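Local coordinates for DNR protein (Pseudomonas aeruginosa, PDB 2Z69) that senses nitric oxide through this domain and, as a CRP-type transcriptional regulator of dissimilative nitrate respiration, probably binds DNA through another part of the full-length protein, at residues Pro25-Glu30 with Gln124-Leu129; Ala90-Asp95 with Lys117-Gln122. All blocks are in the same frame, centred on the assembly; numbering follows the deposited sequence.

Contact 1: Pro25-Glu30 with Gln124-Leu129; sequences PVQLQE and QDNTPL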
ATOM      1  N   PRO B  25      -7.397  12.168 -18.862  1.00 22.31           N
ATOM      2  CA  PRO B  25      -7.349  11.822 -20.293  1.00 22.27           C
ATOM      3  C   PRO B  25      -5.927  11.762 -20.876  1.00 22.19           C
ATOM      4  O   PRO B  25      -5.608  10.841 -21.629  1.00 22.41           O
ATOM      5  CB  PRO B  25      -8.144  12.957 -20.941  1.00 22.53           C
ATOM      6  CG  PRO B  25      -9.155  13.304 -19.906  1.00 22.82           C
ATOM      7  CD  PRO B  25      -8.503  13.098 -18.563  1.00 22.00           C
ATOM      8  N   VAL B  26      -5.088  12.730 -20.512  1.00 21.83           N
ATOM      9  CA  VAL B  26      -3.700  12.793 -20.979  1.00 21.17           C
ATOM     10  C   VAL B  26      -2.906  11.561 -20.532  1.00 20.62           C
ATOM     11  O   VAL B  26      -2.267  10.901 -21.351  1.00 21.42           O
ATOM     12  CB  VAL B  26      -2.984  14.087 -20.492  1.00 21.03           C
ATOM     13  CG1 VAL B  26      -1.612  14.233 -21.162  1.00 21.87           C
ATOM     14  CG2 VAL B  26      -3.842  15.304 -20.768  1.00 20.81           C
ATOM     15  N   GLN B  27      -2.967  11.261 -19.237  1.00 19.65           N
ATOM     16  CA  GLN B  27      -2.253  10.121 -18.640  1.00 19.28           C
ATOM     17  C   GLN B  27      -2.705   8.787 -19.201  1.00 19.09           C
ATOM     18  O   GLN B  27      -1.887   7.896 -19.418  1.00 19.17           O
ATOM     19  CB  GLN B  27      -2.390  10.138 -17.110  1.00 18.57           C
ATOM     20  CG  GLN B  27      -1.545  11.244 -16.442  1.00 18.16           C
ATOM     21  CD  GLN B  27      -1.916  11.494 -14.990  1.00 20.26           C
ATOM     22  OE1 GLN B  27      -2.968  11.065 -14.516  1.00 24.03           O
ATOM     23  NE2 GLN B  27      -1.056  12.213 -14.280  1.00 21.59           N
ATOM     24  N   LEU B  28      -4.008   8.668 -19.447  1.00 19.03           N
ATOM     25  CA  LEU B  28      -4.606   7.455 -20.001  1.00 19.46           C
ATOM     26  C   LEU B  28      -4.104   7.186 -21.422  1.00 20.07           C
ATOM     27  O   LEU B  28      -3.729   6.057 -21.752  1.00 19.33           O
ATOM     28  CB  LEU B  28      -6.138   7.555 -19.970  1.00 18.75           C
ATOM     29  CG  LEU B  28      -6.943   6.273 -20.156  1.00 21.79           C
ATOM     30  CD1 LEU B  28      -6.313   5.073 -19.428  1.00 22.04           C
ATOM     31  CD2 LEU B  28      -8.361   6.491 -19.694  1.00 24.53           C
ATOM     32  N   GLN B  29      -4.092   8.239 -22.239  1.00 20.00           N
ATOM     33  CA  GLN B  29      -3.560   8.217 -23.595  1.00 21.11           C
ATOM     34  C   GLN B  29      -2.119   7.707 -23.592  1.00 21.31           C
ATOM     35  O   GLN B  29      -1.761   6.855 -24.390  1.00 22.18           O
ATOM     36  CB  GLN B  29      -3.648   9.641 -24.196  1.00 20.84           C
ATOM     37  CG  GLN B  29      -3.316   9.787 -25.689  1.00 22.22           C
ATOM     38  CD  GLN B  29      -3.040  11.249 -26.119  1.00 22.75           C
ATOM     39  OE1 GLN B  29      -2.040  11.861 -25.719  1.00 22.73           O
ATOM     40  NE2 GLN B  29      -3.921  11.795 -26.952  1.00 25.40           N
ATOM     41  N   GLU B  30      -1.302   8.223 -22.677  1.00 22.61           N
ATOM     42  CA  GLU B  30       0.118   7.864 -22.601  1.00 23.18           C
ATOM     43  C   GLU B  30       0.310   6.388 -22.226  1.00 22.30           C
ATOM     44  O   GLU B  30       1.217   5.719 -22.728  1.00 21.59           O
ATOM     45  CB  GLU B  30       0.853   8.789 -21.623  1.00 22.90           C
ATOM     46  CG  GLU B  30       2.383   8.638 -21.630  1.00 25.32           C
ATOM     47  CD  GLU B  30       3.118   9.665 -20.769  1.00 26.18           C
ATOM     48  OE1 GLU B  30       2.513  10.685 -20.362  1.00 34.62           O
ATOM     49  OE2 GLU B  30       4.324   9.458 -20.507  1.00 32.83           O
ATOM     50  N   GLN B 124       3.355   8.260 -10.222  1.00 21.57           N
ATOM     51  CA  GLN B 124       4.261   9.247  -9.651  1.00 22.44           C
ATOM     52  C   GLN B 124       3.791  10.698  -9.785  1.00 22.39           C
ATOM     53  O   GLN B 124       4.314  11.564  -9.092  1.00 22.21           O
ATOM     54  CB  GLN B 124       5.656   9.096 -10.236  1.00 23.41           C
ATOM     55  CG  GLN B 124       6.316   7.762  -9.898  1.00 27.65           C
ATOM     56  CD  GLN B 124       7.582   7.541 -10.701  1.00 32.51           C
ATOM     57  OE1 GLN B 124       8.262   8.499 -11.079  1.00 30.87           O
ATOM     58  NE2 GLN B 124       7.907   6.273 -10.972  1.00 35.46           N
ATOM     59  N   ASP B 125       2.830  10.965 -10.670  1.00 22.00           N
ATOM     60  CA  ASP B 125       2.142  12.259 -10.663  1.00 22.93           C
ATOM     61  C   ASP B 125       0.607  12.175 -10.650  1.00 21.93           C
ATOM     62  O   ASP B 125      -0.092  12.949 -11.311  1.00 22.11           O
ATOM     63  CB  ASP B 125       2.660  13.197 -11.760  1.00 24.08           C
ATOM     64  CG  ASP B 125       2.398  12.676 -13.155  1.00 29.38           C
ATOM     65  OD1 ASP B 125       1.776  13.413 -13.958  1.00 33.77           O
ATOM     66  OD2 ASP B 125       2.829  11.539 -13.456  1.00 37.50           O
ATOM     67  N   ASN B 126       0.091  11.227  -9.887  1.00 20.57           N
ATOM     68  CA  ASN B 126      -1.332  11.170  -9.593  1.00 20.03           C
ATOM     69  C   ASN B 126      -1.510  10.763  -8.132  1.00 19.39           C
ATOM     70  O   ASN B 126      -1.611   9.578  -7.828  1.00 17.58           O
ATOM     71  CB  ASN B 126      -2.058  10.191 -10.531  1.00 19.46           C
ATOM     72  CG  ASN B 126      -3.576  10.394 -10.543  1.00 22.04           C
ATOM     73  OD1 ASN B 126      -4.191  10.483 -11.603  1.00 25.15           O
ATOM     74  ND2 ASN B 126      -4.172  10.488  -9.376  1.00 23.02           N
ATOM     75  N   THR B 127      -1.536  11.748  -7.233  1.00 18.64           N
ATOM     76  CA  THR B 127      -1.752  11.464  -5.792  1.00 19.37           C
ATOM     77  C   THR B 127      -3.053  10.700  -5.525  1.00 18.44           C
ATOM     78  O   THR B 127      -2.997   9.706  -4.841  1.00 18.28           O
ATOM     79  CB  THR B 127      -1.700  12.704  -4.907  1.00 18.27           C
ATOM     80  OG1 THR B 127      -0.900  13.696  -5.536  1.00 22.27           O
ATOM     81  CG2 THR B 127      -1.110  12.375  -3.545  1.00 21.77           C
ATOM     82  N   PRO B 128      -4.204  11.130  -6.104  1.00 19.16           N
ATOM     83  CA  PRO B 128      -5.446  10.390  -5.922  1.00 18.48           C
ATOM     84  C   PRO B 128      -5.286   8.898  -6.238  1.00 19.75           C
ATOM     85  O   PRO B 128      -5.716   8.064  -5.444  1.00 20.60           O
ATOM     86  CB  PRO B 128      -6.393  11.051  -6.932  1.00 19.15           C
ATOM     87  CG  PRO B 128      -5.931  12.457  -6.993  1.00 20.92           C
ATOM     88  CD  PRO B 128      -4.423  12.327  -6.945  1.00 21.19           C
ATOM     89  N   LEU B 129      -4.650   8.568  -7.364  1.00 19.45           N
ATOM     90  CA  LEU B 129      -4.420   7.170  -7.726  1.00 21.10           C
ATOM     91  C   LEU B 129      -3.521   6.463  -6.719  1.00 20.66           C
ATOM     92  O   LEU B 129      -3.819   5.339  -6.319  1.00 21.97           O
ATOM     93  CB  LEU B 129      -3.865   7.038  -9.155  1.00 20.25           C
ATOM     94  CG  LEU B 129      -3.699   5.630  -9.735  1.00 23.56           C
ATOM     95  CD1 LEU B 129      -5.013   4.891  -9.804  1.00 26.51           C
ATOM     96  CD2 LEU B 129      -3.013   5.657 -11.103  1.00 22.00           C
TER
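Gln-27, on the helix that begins at Pro-25, reaches across to Asp-125 and Asn-126 in the turn leading into helix 127-140, where Asn-126 holds the N-cap position. The link therefore fastens an N-terminal helix of this cyclic-nucleotide-binding-type sensor domain to the start of the dimerization helix. It is small, with 117 Å² buried in total, mostly by Gln-27, and the backbones stay apart: the closest CA atoms, of Gln-27 and Asn-126, are 9.2 Å from each other.

The compact part centres on one amide. With its chain extended beyond CG, Gln-27 brings its end group beside Asn-126, a buried residue whose side chain it crosses obliquely. Gln-27 NE2 donates twice, to Asp-125 O at 3.2 Å and to Asp-125 OD1 at 3.1 Å. The acceptors straddle the extended CD-NE2 line near the amide plane, one for each hydrogen, and both bonds are bent, with N-H...acceptor angles of 139° to O and 136° to OD1. The carboxylate stands nearly perpendicular to the amide, and NE2 meets OD1 from above it, 67° out of its plane. Gln-122 also touches Gln-27.

The outer side is looser. Asp-125, though gripped by this fork, is largely exposed to solvent. Beyond the turn, Thr-127 OG1 hydrogen-bonds to Thr-127 OG1 of the second subunit. Glu-30 OE1 stands 7.0 Å from Asp-125 OD2, so these two probable negative charges do not touch.

Contact 2: Ala90-Asp95 with Lys117-Gln122; sequences AMMFMD and KAYLRQ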
ATOM      1  N   ALA B  90      -1.533  -6.641  -9.003  1.00 19.48           N
ATOM      2  CA  ALA B  90      -0.911  -6.852  -7.709  1.00 20.24           C
ATOM      3  C   ALA B  90       0.590  -7.099  -7.803  1.00 19.09           C
ATOM      4  O   ALA B  90       1.288  -6.975  -6.806  1.00 17.67           O
ATOM      5  CB  ALA B  90      -1.593  -8.001  -6.956  1.00 20.23           C
ATOM      6  N   MET B  91       1.077  -7.439  -8.997  1.00 19.31           N
ATOM      7  CA  MET B  91       2.464  -7.907  -9.143  1.00 20.15           C
ATOM      8  C   MET B  91       3.437  -6.753  -8.947  1.00 21.08           C
ATOM      9  O   MET B  91       4.567  -6.950  -8.492  1.00 20.35           O
ATOM     10  CB  MET B  91       2.698  -8.610 -10.500  1.00 19.99           C
ATOM     11  CG  MET B  91       2.125 -10.067 -10.625  1.00 19.89           C
ATOM     12  SD  MET B  91       2.718 -11.313  -9.439  1.00 24.07           S
ATOM     13  CE  MET B  91       4.492 -11.167  -9.588  1.00 24.69           C
ATOM     14  N   MET B  92       2.975  -5.552  -9.282  1.00 22.43           N
ATOM     15  CA  MET B  92       3.734  -4.308  -9.117  1.00 25.07           C
ATOM     16  C   MET B  92       4.093  -3.971  -7.672  1.00 22.73           C
ATOM     17  O   MET B  92       5.025  -3.209  -7.416  1.00 22.03           O
ATOM     18  CB  MET B  92       2.883  -3.153  -9.607  1.00 24.99           C
ATOM     19  CG  MET B  92       3.114  -2.732 -11.001  1.00 28.66           C
ATOM     20  SD  MET B  92       1.850  -1.553 -11.507  1.00 32.73           S
ATOM     21  CE  MET B  92       0.502  -2.665 -11.899  1.00 25.53           C
ATOM     22  N   PHE B  93       3.311  -4.506  -6.746  1.00 22.28           N
ATOM     23  CA  PHE B  93       3.402  -4.171  -5.320  1.00 21.65           C
ATOM     24  C   PHE B  93       3.672  -5.433  -4.516  1.00 23.55           C
ATOM     25  O   PHE B  93       3.183  -5.605  -3.395  1.00 23.71           O
ATOM     26  CB  PHE B  93       2.113  -3.483  -4.844  1.00 20.75           C
ATOM     27  CG  PHE B  93       1.727  -2.280  -5.659  1.00 18.31           C
ATOM     28  CD1 PHE B  93       0.766  -2.389  -6.666  1.00 22.52           C
ATOM     29  CD2 PHE B  93       2.336  -1.045  -5.437  1.00 17.50           C
ATOM     30  CE1 PHE B  93       0.397  -1.279  -7.439  1.00 21.13           C
ATOM     31  CE2 PHE B  93       1.982   0.078  -6.211  1.00 18.44           C
ATOM     32  CZ  PHE B  93       1.011  -0.042  -7.217  1.00 20.68           C
ATOM     33  N   MET B  94       4.438  -6.324  -5.132  1.00 25.98           N
ATOM     34  CA  MET B  94       5.013  -7.493  -4.485  1.00 30.58           C
ATOM     35  C   MET B  94       6.529  -7.362  -4.638  1.00 29.98           C
ATOM     36  O   MET B  94       7.022  -6.879  -5.656  1.00 32.29           O
ATOM     37  CB  MET B  94       4.510  -8.763  -5.182  1.00 30.49           C
ATOM     38  CG  MET B  94       3.132  -9.205  -4.725  1.00 34.33           C
ATOM     39  SD  MET B  94       2.465 -10.621  -5.629  1.00 35.72           S
ATOM     40  CE  MET B  94       3.860 -11.742  -5.659  1.00 37.41           C
ATOM     41  N   ASP B  95       7.289  -7.768  -3.649  1.00 30.40           N
ATOM     42  CA  ASP B  95       8.738  -7.675  -3.814  1.00 30.11           C
ATOM     43  C   ASP B  95       9.232  -8.968  -4.454  1.00 29.36           C
ATOM     44  O   ASP B  95      10.111  -9.641  -3.927  1.00 30.07           O
ATOM     45  CB  ASP B  95       9.432  -7.353  -2.493  1.00 29.59           C
ATOM     46  CG  ASP B  95       9.289  -5.875  -2.093  1.00 31.90           C
ATOM     47  OD1 ASP B  95       8.763  -5.068  -2.899  1.00 29.92           O
ATOM     48  OD2 ASP B  95       9.714  -5.515  -0.966  1.00 34.44           O
ATOM     49  N   LYS B 117       6.093  -0.603 -15.414  1.00 15.80           N
ATOM     50  CA  LYS B 117       6.896   0.624 -15.402  1.00 16.60           C
ATOM     51  C   LYS B 117       6.159   1.894 -15.906  1.00 15.56           C
ATOM     52  O   LYS B 117       6.312   2.963 -15.340  1.00 14.25           O
ATOM     53  CB  LYS B 117       8.229   0.401 -16.162  1.00 16.22           C
ATOM     54  N   ALA B 118       5.366   1.756 -16.968  1.00 14.89           N
ATOM     55  CA  ALA B 118       4.595   2.884 -17.492  1.00 13.70           C
ATOM     56  C   ALA B 118       3.456   3.256 -16.577  1.00 12.83           C
ATOM     57  O   ALA B 118       3.169   4.408 -16.421  1.00 14.95           O
ATOM     58  CB  ALA B 118       4.052   2.583 -18.890  1.00 12.18           C
ATOM     59  N   TYR B 119       2.780   2.284 -15.988  1.00 13.33           N
ATOM     60  CA  TYR B 119       1.685   2.609 -15.071  1.00 14.25           C
ATOM     61  C   TYR B 119       2.236   3.378 -13.853  1.00 14.59           C
ATOM     62  O   TYR B 119       1.707   4.441 -13.472  1.00 13.29           O
ATOM     63  CB  TYR B 119       0.913   1.341 -14.673  1.00 14.16           C
ATOM     64  CG  TYR B 119      -0.302   1.580 -13.799  1.00 13.39           C
ATOM     65  CD1 TYR B 119      -1.498   2.053 -14.333  1.00 12.84           C
ATOM     66  CD2 TYR B 119      -0.246   1.347 -12.432  1.00 12.25           C
ATOM     67  CE1 TYR B 119      -2.617   2.261 -13.513  1.00 10.70           C
ATOM     68  CE2 TYR B 119      -1.346   1.567 -11.617  1.00 19.89           C
ATOM     69  CZ  TYR B 119      -2.528   2.009 -12.165  1.00 15.98           C
ATOM     70  OH  TYR B 119      -3.600   2.206 -11.329  1.00 16.21           O
ATOM     71  N   LEU B 120       3.336   2.870 -13.296  1.00 14.37           N
ATOM     72  CA  LEU B 120       3.943   3.454 -12.117  1.00 15.96           C
ATOM     73  C   LEU B 120       4.499   4.852 -12.397  1.00 16.08           C
ATOM     74  O   LEU B 120       4.593   5.682 -11.497  1.00 16.05           O
ATOM     75  CB  LEU B 120       5.032   2.524 -11.551  1.00 16.68           C
ATOM     76  CG  LEU B 120       4.571   1.216 -10.883  1.00 16.00           C
ATOM     77  CD1 LEU B 120       5.737   0.238 -10.696  1.00 17.50           C
ATOM     78  CD2 LEU B 120       3.919   1.539  -9.530  1.00 18.46           C
ATOM     79  N   ARG B 121       4.830   5.119 -13.652  1.00 16.15           N
ATOM     80  CA  ARG B 121       5.228   6.452 -14.064  1.00 17.27           C
ATOM     81  C   ARG B 121       4.081   7.454 -13.931  1.00 16.20           C
ATOM     82  O   ARG B 121       4.310   8.599 -13.517  1.00 15.16           O
ATOM     83  CB  ARG B 121       5.739   6.416 -15.498  1.00 18.03           C
ATOM     84  CG  ARG B 121       6.953   7.324 -15.783  1.00 22.47           C
ATOM     85  CD  ARG B 121       7.485   7.037 -17.202  1.00 20.18           C
ATOM     86  NE  ARG B 121       7.896   5.649 -17.333  1.00 28.52           N
ATOM     87  CZ  ARG B 121       7.734   4.900 -18.423  1.00 34.98           C
ATOM     88  NH1 ARG B 121       7.148   5.394 -19.515  1.00 37.22           N
ATOM     89  NH2 ARG B 121       8.147   3.639 -18.409  1.00 32.41           N
ATOM     90  N   GLN B 122       2.865   7.037 -14.290  1.00 15.40           N
ATOM     91  CA  GLN B 122       1.659   7.892 -14.160  1.00 15.81           C
ATOM     92  C   GLN B 122       1.352   8.127 -12.701  1.00 16.64           C
ATOM     93  O   GLN B 122       0.967   9.223 -12.286  1.00 15.74           O
ATOM     94  CB  GLN B 122       0.417   7.247 -14.796  1.00 14.99           C
ATOM     95  CG  GLN B 122       0.602   6.797 -16.207  1.00 16.13           C
ATOM     96  CD  GLN B 122       1.293   7.844 -17.034  1.00 21.50           C
ATOM     97  OE1 GLN B 122       0.755   8.933 -17.259  1.00 18.69           O
ATOM     98  NE2 GLN B 122       2.511   7.532 -17.477  1.00 22.91           N
TER
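Met-92, in the 3-10 segment 90-92, and the next residue, Phe-93, lie against Tyr-119 and Leu-120 on one flank of helix 116-123. No hydrogen bond links the two segments.

The sulfur makes the Met-aromatic contact. Met-92 SD is 4.9 Å from the centroid of the Tyr-119 ring and 3.7 Å from Tyr-119 CD2; at 66° off the ring normal, the approach is oblique. The Met-92 chain bends at its last torsion (chi3 -81°), which leaves CE also near CD2.

The remaining contacts are apolar. The branch point of Leu-120, CG, lies 3.9 Å from Met-92 SD; of its two methyls, CD1 lies 4.0 Å from Met-92 CG and CD2 meets Phe-93 CZ at 4.0 Å. Met-92 CB sits over one face of the Phe-93 ring, offset toward its rim, joining both neighbouring residues into one surface.

Polar and aromatic anchors come from outside. Tyr-119 OH hydrogen-bonds to Leu-19 O, and its ring meets Phe-56 edge-to-face, while Phe-93 also packs on Leu-133 and Leu-137. The contact thus belongs to the junction at which the beta barrel of a cyclic-nucleotide-binding-type domain meets its C-terminal helices, as in the CRP family.

How the contacts relate
From the N terminus, after helix 6-14, helix 25-33 opens contact 1, which closes only at 124-129, with 93 residues between its segments, including all the strands of the barrel. Contact 2 lies wholly within that span: 90-95 follows strand 86-87, strands 102-105 and 109-115 come next, and 117-122 closes this shorter loop. The contacts therefore nest rather than cross. Their centres are 13 Å apart, yet they meet directly, with Gln-27 CG 3.4 Å from Gln-122 OE1. Helix 116-123 is thus the shared piece, lying between helix 25-33 and the 90-95 turn and leading into helix 127-140. Both contacts also touch the second subunit.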